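Local coordinates for GDSL-like Lipase/Acylhydrolase family protein (Neisseria meningitidis, PDB 4K9S), which probably hydrolyses ester bonds as a GDSL-family esterase of the SGNH hydrolase superfamily, consistent with removal of O-acetyl groups from peptidoglycan, at residues Ser72-Leu77 and Val211-Ile216; Ser134-Ala139 and Pro186-Thr191; Val149-Lys154 and Trp195-Ile200; Leu283-Pro288 and Met322-Gln327. All coordinates share one frame; numbering follows the deposited sequence.

Interaction 1. Residues Ser72-Leu77 and Val211-Ile216; sequences SLRKRL and VSAMGI
Arg74 lies across Val211, and the single polar bond of the contact is made where its guanidinium reaches the strand backbone. Arg74 NH1 donates to Val211 O at 2.7 Å, with an N-H...O angle of 156°. The oxygen lies close to the plane of the guanidinium, so an edge of that group is used. From the acceptor side the donor stands well above the carbonyl plane. Behind this bond the aliphatic part of the arginine rests on the valine: Arg74 CD is 3.8 Å from Val211 CB, while Val211 CG2 reaches to 3.6 Å from Arg74 CA and so packs against the helix backbone itself. The arginine chain leaves with CG anti to the backbone N (chi1 -162°) and then bends at chi2 and chi3, which folds the guanidinium over the strand. Farther along, Ala213 CB comes within 4.4 Å of Arg74 NH1, while Leu73 adds looser apolar cover beside Val211.

The second shell fixes the charged end. Arg74 NH2 forms a salt bridge with Asp67, whose loop also touches Ala213. Within the sheet the strand bonds through Ser212 and Met214 to strand 53-60. Helix 72-77 runs nearly antiparallel to strand 211-215, their axes 8.6 Å apart, as a helix covering the edge strand of an alpha/beta sheet. Because every touching residue is buried, the guanidinium provides a partner for the Val211 carbonyl in a buried contact while Asp67 probably balances its charge, so one side chain couples the helix, the strand and the Asp67 loop.

Interaction 2. Residues Ser134-Ala139 and Pro186-Thr191; sequences SMTLTA and PLTIHT
Leu137 and Leu187 lie side by side and point the same way, with Leu137 CD1 3.6 Å from Leu187 CD2. Their first torsions differ: Leu137 places CG beside its backbone N (chi1 -54°), whereas in Leu187 CG is anti to N (chi1 -168°), and with these different torsions the two branched ends still meet. Ile189 extends the same apolar face, its CD1 lying 4.4 Å from Leu137 CD1. Met135, a selenomethionine here, projects to that face too, but its bent chain carries the selenium away from the partner strand.

Thr136 and Thr188 occupy the other face, again alongside each other and pointing alike; Thr188 OG1 meets the methine Thr136 CB at 3.2 Å. Next to them Ser134 OG sits at the edge of the His190 ring, near its plane, 3.3 Å from His190 ND1. At the far end the Thr138 and Pro186 side chains cross, Thr138 CG2 lying 4.1 Å from Pro186 CB.

The backbones hold this register through two hydrogen-bonded pairs, Met135 with Ile189 and Leu137 with Leu187, each making two N-H...O bonds. Ile189 N to Met135 O is the shortest at 2.8 Å. The N-to-C directions differ by 169°, close to antiparallel. Thr136 is bonded to Asn105 and His190 to Thr163, so both strands are internal to their sheet. One face is rich in polar side chains while the apolar face meets Ile200 of strand 195-203: the two-faced antiparallel pairing of a beta-sandwich layer.

Interaction 3. Residues Val149-Lys154 and Trp195-Ile200; sequences VSLFAK and WDIGFI
Phe152 CB settles 3.9 Å from Gly198 CA, in the hollow where the partner strand carries no side chain, and the Phe152 ring turns its edge to Phe199 O. The register slips by one residue here, a beta bulge, since Leu151 pairs with Ile200 but Ala153 with Ile197. Two bonds span the slip. Phe152 N reaches Phe199 O almost along the carbonyl direction, whereas Gly198 N approaches Phe152 O at 2.8 Å from well above its carbonyl plane, with a C=O...N angle of 127°.

Past the bulge, the small Ala153 provides a second hollow. Ile197 CD1 fills it at 3.7 Å from Ala153 CB, and the Trp195 ring borders the same methyl through CE3 at 3.9 Å. A chi1 of -51° leaves Ile197 CG2 anti to N, 3.4 Å from Phe152 O, while CG1 carries CD1 to Ala153. Lys154 and Asp196 run side by side on the other face. Lys154 NZ is 4.1 Å from Asp196 OD2, too far for a salt bridge, and a water accepts from the lysine and donates to the aspartate. Lys154 NZ has its salt bridge with Asp119, and Asp196 OD1 is hydrogen-bonded to His128.

Strand 147-155 is bonded along its far edge to strand 177-183, and strand 195-203 is flanked by strand 125-128. Leu151 and Ile200 face Ile189 of the opposing sheet, while Trp195 and Ile197 pack on strand 161-164.

Interaction 4. Residues Leu283-Pro288 and Met322-Gln327; sequences LIIGAP and MFWSWQ
With CG anti to the backbone N (chi1 -168°), the Trp326 indole extends alongside Pro288, and a chi2 of -18° turns one face to the proline. Pro288 CB lies 3.5 Å from the centroid of the five-membered ring and 9° off its normal, a CH-pi contact. Ile285 also has its CG2 anti to N, which brings this methyl to both indoles: it is 3.6 Å from Trp326 CE3, and it meets the edge of Trp324 at 3.8 Å from Trp324 CE3. On the other face the Phe323 ring reaches across to Gly286, with Phe323 CE1 3.6 Å from Gly286 CA. Leu283 CD2 packs at 3.6 Å on CB of Met322, which is a selenomethionine here.

Three parallel-strand bonds set the register: Ile284 N to Met322 O, Trp324 N to Ile284 O, and Gly286 N to Trp324 O at 3.0 Å. Ser325, at the N-cap of the following helix, accepts from Asn328 N with its OG.

Strand 281-286 lies between strands 242-246 and 322-325, with strand 28-30 beyond the latter. Helix 305-318 completes the beta-alpha-beta unit, receiving Ile284 and Phe323, while Trp326 meets the rings of Phe69, Phe352 and His63.

From the N terminus, helix 68-81 opens interaction 1, which closes only when strand 208-215 is reached; interactions 2 and 3 both fall within that long loop. These two cross, since their segments come in the order 134-139, 149-154, 186-191, 195-200, and each belongs to a different sheet of the beta domain. The sheets meet face to face through Ile189 CD1 and Ile200 CD1, 3.9 Å apart. Phe199 of interaction 3 then touches Met214 of interaction 1, joining the beta domain to the hydrolase sheet. Interaction 4 follows in series, closing a shorter loop that runs through helix 305-318 and pairs two strands of that same sheet, its centre about 36 Å from the centre of interaction 2.

Interaction 1. Residues Ser72-Leu77 and Val211-Ile216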
loop_
_atom_site.group_PDB
_atom_site.type_symbol
_atom_site.label_atom_id
_atom_site.label_comp_id
_atom_site.label_asym_id
_atom_site.label_seq_id
_atom_site.Cartn_x
_atom_site.Cartn_y
_atom_site.Cartn_z
ATOM N N SER A 72 2.694 -9.224 7.367
ATOM C CA SER A 72 2.719 -9.327 8.819
ATOM C C SER A 72 1.560 -8.523 9.399
ATOM O O SER A 72 0.748 -9.042 10.180
ATOM C CB SER A 72 4.060 -8.821 9.349
ATOM O OG SER A 72 4.050 -8.669 10.759
ATOM N N LEU A 73 1.457 -7.267 8.970
ATOM C CA LEU A 73 0.350 -6.413 9.379
ATOM C C LEU A 73 -1.005 -7.049 9.021
ATOM O O LEU A 73 -1.916 -7.102 9.851
ATOM C CB LEU A 73 0.499 -5.025 8.746
ATOM C CG LEU A 73 -0.246 -3.869 9.417
ATOM C CD1 LEU A 73 0.314 -3.638 10.809
ATOM C CD2 LEU A 73 -0.176 -2.592 8.574
ATOM N N ARG A 74 -1.113 -7.554 7.794
ATOM C CA ARG A 74 -2.323 -8.227 7.304
ATOM C C ARG A 74 -2.758 -9.367 8.237
ATOM O O ARG A 74 -3.843 -9.329 8.829
ATOM C CB ARG A 74 -2.084 -8.765 5.886
ATOM C CG ARG A 74 -3.328 -9.093 5.073
ATOM C CD ARG A 74 -3.173 -8.614 3.608
ATOM N NE ARG A 74 -1.935 -9.113 3.043
ATOM C CZ ARG A 74 -1.083 -8.407 2.314
ATOM N NH1 ARG A 74 -1.337 -7.141 2.002
ATOM N NH2 ARG A 74 0.027 -8.994 1.890
ATOM N N LYS A 75 -1.898 -10.366 8.385
ATOM C CA LYS A 75 -2.268 -11.580 9.104
ATOM C C LYS A 75 -2.539 -11.309 10.574
ATOM O O LYS A 75 -3.349 -11.990 11.197
ATOM C CB LYS A 75 -1.193 -12.647 8.937
ATOM C CG LYS A 75 -0.877 -12.918 7.485
ATOM C CD LYS A 75 -0.456 -14.353 7.267
ATOM C CE LYS A 75 -0.697 -14.755 5.820
ATOM N NZ LYS A 75 -2.050 -14.332 5.362
ATOM N N ARG A 76 -1.879 -10.298 11.122
ATOM C CA ARG A 76 -2.090 -9.941 12.522
ATOM C C ARG A 76 -3.409 -9.183 12.762
ATOM O O ARG A 76 -4.189 -9.533 13.649
ATOM C CB ARG A 76 -0.910 -9.121 13.023
ATOM C CG ARG A 76 -1.187 -8.386 14.304
ATOM C CD ARG A 76 -1.212 -9.323 15.510
ATOM N NE ARG A 76 -1.299 -8.526 16.720
ATOM C CZ ARG A 76 -0.246 -8.000 17.333
ATOM N NH1 ARG A 76 0.981 -8.219 16.859
ATOM N NH2 ARG A 76 -0.420 -7.267 18.427
ATOM N N LEU A 77 -3.660 -8.146 11.976
ATOM C CA LEU A 77 -4.871 -7.363 12.170
ATOM C C LEU A 77 -6.088 -8.157 11.761
ATOM O O LEU A 77 -7.184 -7.924 12.260
ATOM C CB LEU A 77 -4.819 -6.058 11.382
ATOM C CG LEU A 77 -3.686 -5.116 11.765
ATOM C CD1 LEU A 77 -3.897 -3.753 11.093
ATOM C CD2 LEU A 77 -3.568 -4.987 13.298
ATOM N N VAL A 211 -5.727 -5.486 4.192
ATOM C CA VAL A 211 -4.545 -4.628 4.062
ATOM C C VAL A 211 -4.039 -4.697 2.629
ATOM O O VAL A 211 -3.657 -5.771 2.154
ATOM C CB VAL A 211 -3.388 -5.063 4.984
ATOM C CG1 VAL A 211 -2.181 -4.169 4.775
ATOM C CG2 VAL A 211 -3.807 -5.056 6.441
ATOM N N SER A 212 -4.035 -3.556 1.941
ATOM C CA SER A 212 -3.552 -3.509 0.559
ATOM C C SER A 212 -2.175 -2.866 0.454
ATOM O O SER A 212 -1.923 -1.823 1.065
ATOM C CB SER A 212 -4.538 -2.751 -0.337
ATOM O OG SER A 212 -5.812 -3.355 -0.314
ATOM N N ALA A 213 -1.292 -3.472 -0.336
ATOM C CA ALA A 213 0.072 -2.967 -0.438
ATOM C C ALA A 213 0.369 -2.374 -1.803
ATOM O O ALA A 213 0.523 -3.106 -2.778
ATOM C CB ALA A 213 1.071 -4.064 -0.112
HETATM N N MSE A 214 0.472 -1.050 -1.859
HETATM C CA MSE A 214 0.803 -0.338 -3.098
HETATM C C MSE A 214 2.214 0.224 -3.065
HETATM O O MSE A 214 2.419 1.418 -2.863
HETATM C CB MSE A 214 -0.194 0.793 -3.356
HETATM C CG MSE A 214 -1.456 0.319 -4.033
HETATM SE SE MSE A 214 -2.714 1.761 -4.414
HETATM C CE MSE A 214 -4.077 0.680 -5.317
ATOM N N GLY A 215 3.191 -0.642 -3.278
ATOM C CA GLY A 215 4.569 -0.225 -3.154
ATOM C C GLY A 215 5.204 -0.140 -4.514
ATOM O O GLY A 215 4.825 -0.888 -5.418
ATOM N N ILE A 216 6.143 0.793 -4.668
ATOM C CA ILE A 216 7.026 0.792 -5.813
ATOM C C ILE A 216 8.451 0.837 -5.303
ATOM O O ILE A 216 8.800 1.714 -4.515
ATOM C CB ILE A 216 6.782 1.998 -6.740
ATOM C CG1 ILE A 216 5.363 1.960 -7.324
ATOM C CG2 ILE A 216 7.814 2.017 -7.854
ATOM C CD1 ILE A 216 5.132 0.812 -8.290
#

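Interaction 2. Residues Ser134-Ala139 and Pro186-Thr191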
loop_
_atom_site.group_PDB
_atom_site.type_symbol
_atom_site.label_atom_id
_atom_site.label_comp_id
_atom_site.label_asym_id
_atom_site.label_seq_id
_atom_site.Cartn_x
_atom_site.Cartn_y
_atom_site.Cartn_z
ATOM N N SER A 134 -4.836 -13.845 -20.925
ATOM C CA SER A 134 -5.399 -14.676 -19.875
ATOM C C SER A 134 -4.605 -14.474 -18.587
ATOM O O SER A 134 -3.381 -14.368 -18.617
ATOM C CB SER A 134 -5.357 -16.143 -20.309
ATOM O OG SER A 134 -5.959 -16.989 -19.350
HETATM N N MSE A 135 -5.302 -14.408 -17.459
HETATM C CA MSE A 135 -4.659 -14.219 -16.167
HETATM C C MSE A 135 -5.458 -14.945 -15.097
HETATM O O MSE A 135 -6.681 -14.806 -15.040
HETATM C CB MSE A 135 -4.608 -12.728 -15.837
HETATM C CG MSE A 135 -3.909 -12.363 -14.570
HETATM SE SE MSE A 135 -2.050 -12.964 -14.518
HETATM C CE MSE A 135 -2.333 -13.975 -13.023
ATOM N N THR A 136 -4.786 -15.739 -14.265
ATOM C CA THR A 136 -5.455 -16.321 -13.099
ATOM C C THR A 136 -4.719 -16.064 -11.781
ATOM O O THR A 136 -3.515 -16.247 -11.677
ATOM C CB THR A 136 -5.827 -17.823 -13.263
ATOM O OG1 THR A 136 -5.481 -18.548 -12.071
ATOM C CG2 THR A 136 -5.148 -18.436 -14.429
ATOM N N LEU A 137 -5.464 -15.613 -10.785
ATOM C CA LEU A 137 -4.925 -15.335 -9.471
ATOM C C LEU A 137 -5.440 -16.416 -8.562
ATOM O O LEU A 137 -6.651 -16.609 -8.471
ATOM C CB LEU A 137 -5.446 -13.996 -8.965
ATOM C CG LEU A 137 -5.224 -12.791 -9.877
ATOM C CD1 LEU A 137 -6.534 -12.335 -10.471
ATOM C CD2 LEU A 137 -4.574 -11.667 -9.111
ATOM N N THR A 138 -4.543 -17.149 -7.914
ATOM C CA THR A 138 -5.001 -18.163 -6.982
ATOM C C THR A 138 -4.490 -17.833 -5.597
ATOM O O THR A 138 -3.339 -17.447 -5.432
ATOM C CB THR A 138 -4.652 -19.624 -7.399
ATOM O OG1 THR A 138 -3.519 -20.092 -6.663
ATOM C CG2 THR A 138 -4.417 -19.752 -8.897
ATOM N N ALA A 139 -5.372 -17.957 -4.614
ATOM C CA ALA A 139 -5.072 -17.535 -3.259
ATOM C C ALA A 139 -4.097 -18.494 -2.632
ATOM O O ALA A 139 -4.295 -19.714 -2.693
ATOM C CB ALA A 139 -6.333 -17.463 -2.431
ATOM N N PRO A 186 -10.059 -19.745 -7.289
ATOM C CA PRO A 186 -9.186 -19.088 -8.270
ATOM C C PRO A 186 -9.951 -18.234 -9.272
ATOM O O PRO A 186 -11.054 -18.589 -9.669
ATOM C CB PRO A 186 -8.530 -20.266 -9.000
ATOM C CG PRO A 186 -8.709 -21.420 -8.114
ATOM C CD PRO A 186 -9.998 -21.206 -7.414
ATOM N N LEU A 187 -9.346 -17.123 -9.674
ATOM C CA LEU A 187 -9.994 -16.120 -10.512
ATOM C C LEU A 187 -9.350 -16.102 -11.884
ATOM O O LEU A 187 -8.155 -15.851 -11.989
ATOM C CB LEU A 187 -9.800 -14.742 -9.882
ATOM C CG LEU A 187 -10.629 -13.593 -10.433
ATOM C CD1 LEU A 187 -12.050 -13.757 -9.936
ATOM C CD2 LEU A 187 -10.059 -12.259 -9.984
ATOM N N THR A 188 -10.127 -16.370 -12.933
ATOM C CA THR A 188 -9.566 -16.357 -14.266
ATOM C C THR A 188 -10.184 -15.287 -15.168
ATOM O O THR A 188 -11.378 -15.321 -15.487
ATOM C CB THR A 188 -9.634 -17.733 -14.940
ATOM O OG1 THR A 188 -8.776 -18.659 -14.246
ATOM C CG2 THR A 188 -9.194 -17.624 -16.403
ATOM N N ILE A 189 -9.344 -14.340 -15.576
ATOM C CA ILE A 189 -9.757 -13.244 -16.436
ATOM C C ILE A 189 -9.253 -13.442 -17.848
ATOM O O ILE A 189 -8.032 -13.509 -18.074
ATOM C CB ILE A 189 -9.189 -11.934 -15.937
ATOM C CG1 ILE A 189 -9.364 -11.850 -14.420
ATOM C CG2 ILE A 189 -9.849 -10.765 -16.653
ATOM C CD1 ILE A 189 -8.768 -10.591 -13.838
ATOM N N HIS A 190 -10.196 -13.533 -18.791
ATOM C CA HIS A 190 -9.872 -13.701 -20.206
ATOM C C HIS A 190 -10.076 -12.400 -20.942
ATOM O O HIS A 190 -10.995 -11.629 -20.652
ATOM C CB HIS A 190 -10.778 -14.737 -20.862
ATOM C CG HIS A 190 -10.428 -16.150 -20.532
ATOM N ND1 HIS A 190 -9.146 -16.548 -20.222
ATOM C CD2 HIS A 190 -11.197 -17.263 -20.470
ATOM C CE1 HIS A 190 -9.138 -17.847 -19.986
ATOM N NE2 HIS A 190 -10.369 -18.303 -20.127
ATOM N N THR A 191 -9.252 -12.170 -21.943
ATOM C CA THR A 191 -9.362 -10.922 -22.649
ATOM C C THR A 191 -9.208 -11.172 -24.154
ATOM O O THR A 191 -8.151 -11.555 -24.655
ATOM C CB THR A 191 -8.400 -9.868 -22.008
ATOM O OG1 THR A 191 -8.865 -8.548 -22.274
ATOM C CG2 THR A 191 -7.034 -10.009 -22.487
#

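Interaction 3. Residues Val149-Lys154 and Trp195-Ile200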
loop_
_atom_site.group_PDB
_atom_site.type_symbol
_atom_site.label_atom_id
_atom_site.label_comp_id
_atom_site.label_asym_id
_atom_site.label_seq_id
_atom_site.Cartn_x
_atom_site.Cartn_y
_atom_site.Cartn_z
ATOM N N VAL A 149 -15.416 -8.574 -6.221
ATOM C CA VAL A 149 -14.280 -8.255 -7.090
ATOM C C VAL A 149 -14.454 -6.930 -7.827
ATOM O O VAL A 149 -15.463 -6.699 -8.478
ATOM C CB VAL A 149 -13.989 -9.367 -8.134
ATOM C CG1 VAL A 149 -12.884 -8.930 -9.094
ATOM C CG2 VAL A 149 -13.617 -10.669 -7.459
ATOM N N SER A 150 -13.459 -6.066 -7.696
ATOM C CA SER A 150 -13.363 -4.841 -8.469
ATOM C C SER A 150 -12.005 -4.773 -9.185
ATOM O O SER A 150 -10.988 -5.202 -8.641
ATOM C CB SER A 150 -13.549 -3.615 -7.575
ATOM O OG SER A 150 -14.908 -3.429 -7.260
ATOM N N LEU A 151 -11.994 -4.227 -10.400
ATOM C CA LEU A 151 -10.762 -4.064 -11.163
ATOM C C LEU A 151 -10.651 -2.649 -11.675
ATOM O O LEU A 151 -11.590 -2.119 -12.281
ATOM C CB LEU A 151 -10.757 -4.952 -12.402
ATOM C CG LEU A 151 -11.125 -6.422 -12.398
ATOM C CD1 LEU A 151 -12.633 -6.663 -12.266
ATOM C CD2 LEU A 151 -10.608 -6.973 -13.687
ATOM N N PHE A 152 -9.501 -2.029 -11.470
ATOM C CA PHE A 152 -9.197 -0.861 -12.265
ATOM C C PHE A 152 -8.934 -1.379 -13.677
ATOM O O PHE A 152 -8.222 -2.362 -13.846
ATOM C CB PHE A 152 -7.989 -0.135 -11.710
ATOM C CG PHE A 152 -8.305 0.733 -10.537
ATOM C CD1 PHE A 152 -8.775 2.017 -10.721
ATOM C CD2 PHE A 152 -8.142 0.271 -9.250
ATOM C CE1 PHE A 152 -9.065 2.820 -9.636
ATOM C CE2 PHE A 152 -8.433 1.071 -8.178
ATOM C CZ PHE A 152 -8.894 2.344 -8.372
ATOM N N ALA A 153 -9.525 -0.751 -14.685
ATOM C CA ALA A 153 -9.430 -1.297 -16.029
ATOM C C ALA A 153 -9.678 -0.247 -17.094
ATOM O O ALA A 153 -10.531 0.612 -16.938
ATOM C CB ALA A 153 -10.414 -2.431 -16.190
ATOM N N LYS A 154 -8.921 -0.320 -18.175
ATOM C CA LYS A 154 -9.140 0.556 -19.307
ATOM C C LYS A 154 -9.081 -0.246 -20.584
ATOM O O LYS A 154 -8.028 -0.780 -20.944
ATOM C CB LYS A 154 -8.107 1.683 -19.350
ATOM C CG LYS A 154 -8.202 2.551 -20.614
ATOM C CD LYS A 154 -7.144 3.650 -20.625
ATOM C CE LYS A 154 -5.732 3.057 -20.553
ATOM N NZ LYS A 154 -4.686 4.121 -20.617
ATOM N N TRP A 195 -6.834 -4.874 -23.051
ATOM C CA TRP A 195 -7.215 -3.957 -21.999
ATOM C C TRP A 195 -5.910 -3.604 -21.325
ATOM O O TRP A 195 -4.925 -4.349 -21.446
ATOM C CB TRP A 195 -8.083 -4.672 -20.964
ATOM C CG TRP A 195 -9.489 -4.989 -21.381
ATOM C CD1 TRP A 195 -9.881 -5.898 -22.312
ATOM C CD2 TRP A 195 -10.696 -4.421 -20.843
ATOM N NE1 TRP A 195 -11.251 -5.928 -22.402
ATOM C CE2 TRP A 195 -11.778 -5.037 -21.508
ATOM C CE3 TRP A 195 -10.966 -3.450 -19.864
ATOM C CZ2 TRP A 195 -13.103 -4.709 -21.241
ATOM C CZ3 TRP A 195 -12.282 -3.135 -19.591
ATOM C CH2 TRP A 195 -13.335 -3.756 -20.280
ATOM N N ASP A 196 -5.889 -2.488 -20.600
ATOM C CA ASP A 196 -4.887 -2.314 -19.560
ATOM C C ASP A 196 -5.601 -2.504 -18.242
ATOM O O ASP A 196 -6.696 -2.006 -18.077
ATOM C CB ASP A 196 -4.258 -0.927 -19.618
ATOM C CG ASP A 196 -3.277 -0.782 -20.752
ATOM O OD1 ASP A 196 -2.719 -1.810 -21.189
ATOM O OD2 ASP A 196 -3.057 0.362 -21.197
ATOM N N ILE A 197 -4.999 -3.228 -17.308
ATOM C CA ILE A 197 -5.651 -3.506 -16.013
ATOM C C ILE A 197 -4.801 -3.058 -14.818
ATOM O O ILE A 197 -3.603 -3.305 -14.783
ATOM C CB ILE A 197 -5.947 -5.015 -15.858
ATOM C CG1 ILE A 197 -6.695 -5.549 -17.086
ATOM C CG2 ILE A 197 -6.688 -5.293 -14.556
ATOM C CD1 ILE A 197 -8.149 -5.184 -17.115
ATOM N N GLY A 198 -5.423 -2.413 -13.834
ATOM C CA GLY A 198 -4.701 -1.942 -12.660
ATOM C C GLY A 198 -4.778 -2.911 -11.497
ATOM O O GLY A 198 -4.785 -4.125 -11.681
ATOM N N PHE A 199 -4.817 -2.381 -10.284
ATOM C CA PHE A 199 -5.043 -3.232 -9.127
ATOM C C PHE A 199 -6.435 -3.861 -9.193
ATOM O O PHE A 199 -7.354 -3.336 -9.832
ATOM C CB PHE A 199 -4.888 -2.452 -7.811
ATOM C CG PHE A 199 -3.476 -2.337 -7.332
ATOM C CD1 PHE A 199 -2.598 -1.460 -7.931
ATOM C CD2 PHE A 199 -3.029 -3.103 -6.272
ATOM C CE1 PHE A 199 -1.289 -1.355 -7.478
ATOM C CE2 PHE A 199 -1.725 -3.001 -5.821
ATOM C CZ PHE A 199 -0.856 -2.127 -6.430
ATOM N N ILE A 200 -6.573 -4.985 -8.506
ATOM C CA ILE A 200 -7.796 -5.764 -8.505
ATOM C C ILE A 200 -8.157 -6.017 -7.067
ATOM O O ILE A 200 -7.317 -6.489 -6.289
ATOM C CB ILE A 200 -7.563 -7.135 -9.147
ATOM C CG1 ILE A 200 -7.242 -6.978 -10.628
ATOM C CG2 ILE A 200 -8.767 -8.028 -8.934
ATOM C CD1 ILE A 200 -6.881 -8.288 -11.292
HETATM O O HOH W 1 -2.402 2.992 -19.479
#

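Interaction 4. Residues Leu283-Pro288 and Met322-Gln327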
loop_
_atom_site.group_PDB
_atom_site.type_symbol
_atom_site.label_atom_id
_atom_site.label_comp_id
_atom_site.label_asym_id
_atom_site.label_seq_id
_atom_site.Cartn_x
_atom_site.Cartn_y
_atom_site.Cartn_z
ATOM N N LEU A 283 -2.032 7.825 8.137
ATOM C CA LEU A 283 -0.925 7.406 9.004
ATOM C C LEU A 283 0.420 7.523 8.278
ATOM O O LEU A 283 0.649 6.866 7.260
ATOM C CB LEU A 283 -1.158 5.968 9.501
ATOM C CG LEU A 283 -0.249 5.283 10.544
ATOM C CD1 LEU A 283 0.590 4.218 9.891
ATOM C CD2 LEU A 283 0.653 6.245 11.291
ATOM N N ILE A 284 1.300 8.361 8.812
ATOM C CA ILE A 284 2.616 8.558 8.240
ATOM C C ILE A 284 3.687 7.742 8.968
ATOM O O ILE A 284 3.903 7.892 10.174
ATOM C CB ILE A 284 3.000 10.068 8.204
ATOM C CG1 ILE A 284 2.068 10.818 7.247
ATOM C CG2 ILE A 284 4.461 10.242 7.793
ATOM C CD1 ILE A 284 2.379 12.273 7.066
ATOM N N ILE A 285 4.347 6.865 8.227
ATOM C CA ILE A 285 5.441 6.090 8.776
ATOM C C ILE A 285 6.767 6.783 8.510
ATOM O O ILE A 285 7.233 6.844 7.356
ATOM C CB ILE A 285 5.498 4.690 8.165
ATOM C CG1 ILE A 285 4.205 3.932 8.462
ATOM C CG2 ILE A 285 6.706 3.928 8.711
ATOM C CD1 ILE A 285 4.376 2.451 8.400
ATOM N N GLY A 286 7.371 7.312 9.575
ATOM C CA GLY A 286 8.650 7.982 9.458
ATOM C C GLY A 286 9.685 7.009 8.951
ATOM O O GLY A 286 9.626 5.826 9.279
ATOM N N ALA A 287 10.619 7.490 8.141
ATOM C CA ALA A 287 11.644 6.624 7.586
ATOM C C ALA A 287 12.412 5.916 8.697
ATOM O O ALA A 287 12.733 6.519 9.715
ATOM C CB ALA A 287 12.594 7.426 6.692
ATOM N N PRO A 288 12.680 4.614 8.517
ATOM C CA PRO A 288 13.536 3.893 9.464
ATOM C C PRO A 288 14.966 4.356 9.271
ATOM O O PRO A 288 15.271 5.000 8.246
ATOM C CB PRO A 288 13.410 2.437 9.007
ATOM C CG PRO A 288 13.127 2.548 7.539
ATOM C CD PRO A 288 12.204 3.736 7.433
HETATM N N MSE A 322 -1.673 10.640 11.995
HETATM C CA MSE A 322 -0.923 9.804 12.934
HETATM C C MSE A 322 0.521 9.627 12.450
HETATM O O MSE A 322 0.777 9.562 11.253
HETATM C CB MSE A 322 -1.584 8.430 13.098
HETATM C CG MSE A 322 -2.797 8.418 14.012
HETATM SE SE MSE A 322 -3.882 6.826 13.712
HETATM C CE MSE A 322 -4.450 7.174 11.893
ATOM N N PHE A 323 1.465 9.535 13.381
ATOM C CA PHE A 323 2.863 9.381 13.008
ATOM C C PHE A 323 3.471 8.210 13.736
ATOM O O PHE A 323 3.516 8.192 14.967
ATOM C CB PHE A 323 3.660 10.653 13.314
ATOM C CG PHE A 323 5.124 10.538 12.994
ATOM C CD1 PHE A 323 5.572 10.657 11.686
ATOM C CD2 PHE A 323 6.052 10.317 13.996
ATOM C CE1 PHE A 323 6.919 10.541 11.384
ATOM C CE2 PHE A 323 7.401 10.203 13.708
ATOM C CZ PHE A 323 7.839 10.310 12.393
ATOM N N TRP A 324 3.935 7.220 12.986
ATOM C CA TRP A 324 4.597 6.087 13.612
ATOM C C TRP A 324 6.083 6.202 13.354
ATOM O O TRP A 324 6.503 6.255 12.204
ATOM C CB TRP A 324 4.064 4.768 13.060
ATOM C CG TRP A 324 4.534 3.570 13.822
ATOM C CD1 TRP A 324 4.160 3.203 15.083
ATOM C CD2 TRP A 324 5.451 2.564 13.367
ATOM N NE1 TRP A 324 4.794 2.035 15.442
ATOM C CE2 TRP A 324 5.591 1.626 14.404
ATOM C CE3 TRP A 324 6.155 2.362 12.179
ATOM C CZ2 TRP A 324 6.409 0.513 14.290
ATOM C CZ3 TRP A 324 6.961 1.265 12.071
ATOM C CH2 TRP A 324 7.084 0.350 13.117
ATOM N N SER A 325 6.883 6.247 14.414
ATOM C CA SER A 325 8.327 6.408 14.235
ATOM C C SER A 325 9.008 5.064 14.071
ATOM O O SER A 325 9.248 4.349 15.043
ATOM C CB SER A 325 8.954 7.160 15.406
ATOM O OG SER A 325 10.366 7.126 15.312
ATOM N N TRP A 326 9.318 4.718 12.833
ATOM C CA TRP A 326 9.987 3.454 12.549
ATOM C C TRP A 326 11.415 3.458 13.121
ATOM O O TRP A 326 11.920 2.425 13.554
ATOM C CB TRP A 326 9.957 3.174 11.042
ATOM C CG TRP A 326 10.358 1.784 10.615
ATOM C CD1 TRP A 326 11.062 0.858 11.343
ATOM C CD2 TRP A 326 10.084 1.165 9.350
ATOM N NE1 TRP A 326 11.242 -0.285 10.607
ATOM C CE2 TRP A 326 10.647 -0.126 9.382
ATOM C CE3 TRP A 326 9.410 1.575 8.199
ATOM C CZ2 TRP A 326 10.564 -1.005 8.311
ATOM C CZ3 TRP A 326 9.331 0.693 7.125
ATOM C CH2 TRP A 326 9.904 -0.581 7.195
ATOM N N GLN A 327 12.062 4.617 13.147
ATOM C CA GLN A 327 13.396 4.670 13.736
ATOM C C GLN A 327 13.343 4.411 15.244
ATOM O O GLN A 327 14.147 3.659 15.764
ATOM C CB GLN A 327 14.142 5.981 13.418
ATOM C CG GLN A 327 15.462 6.117 14.187
ATOM C CD GLN A 327 16.428 7.121 13.577
ATOM O OE1 GLN A 327 16.831 6.994 12.415
ATOM N NE2 GLN A 327 16.824 8.118 14.371
#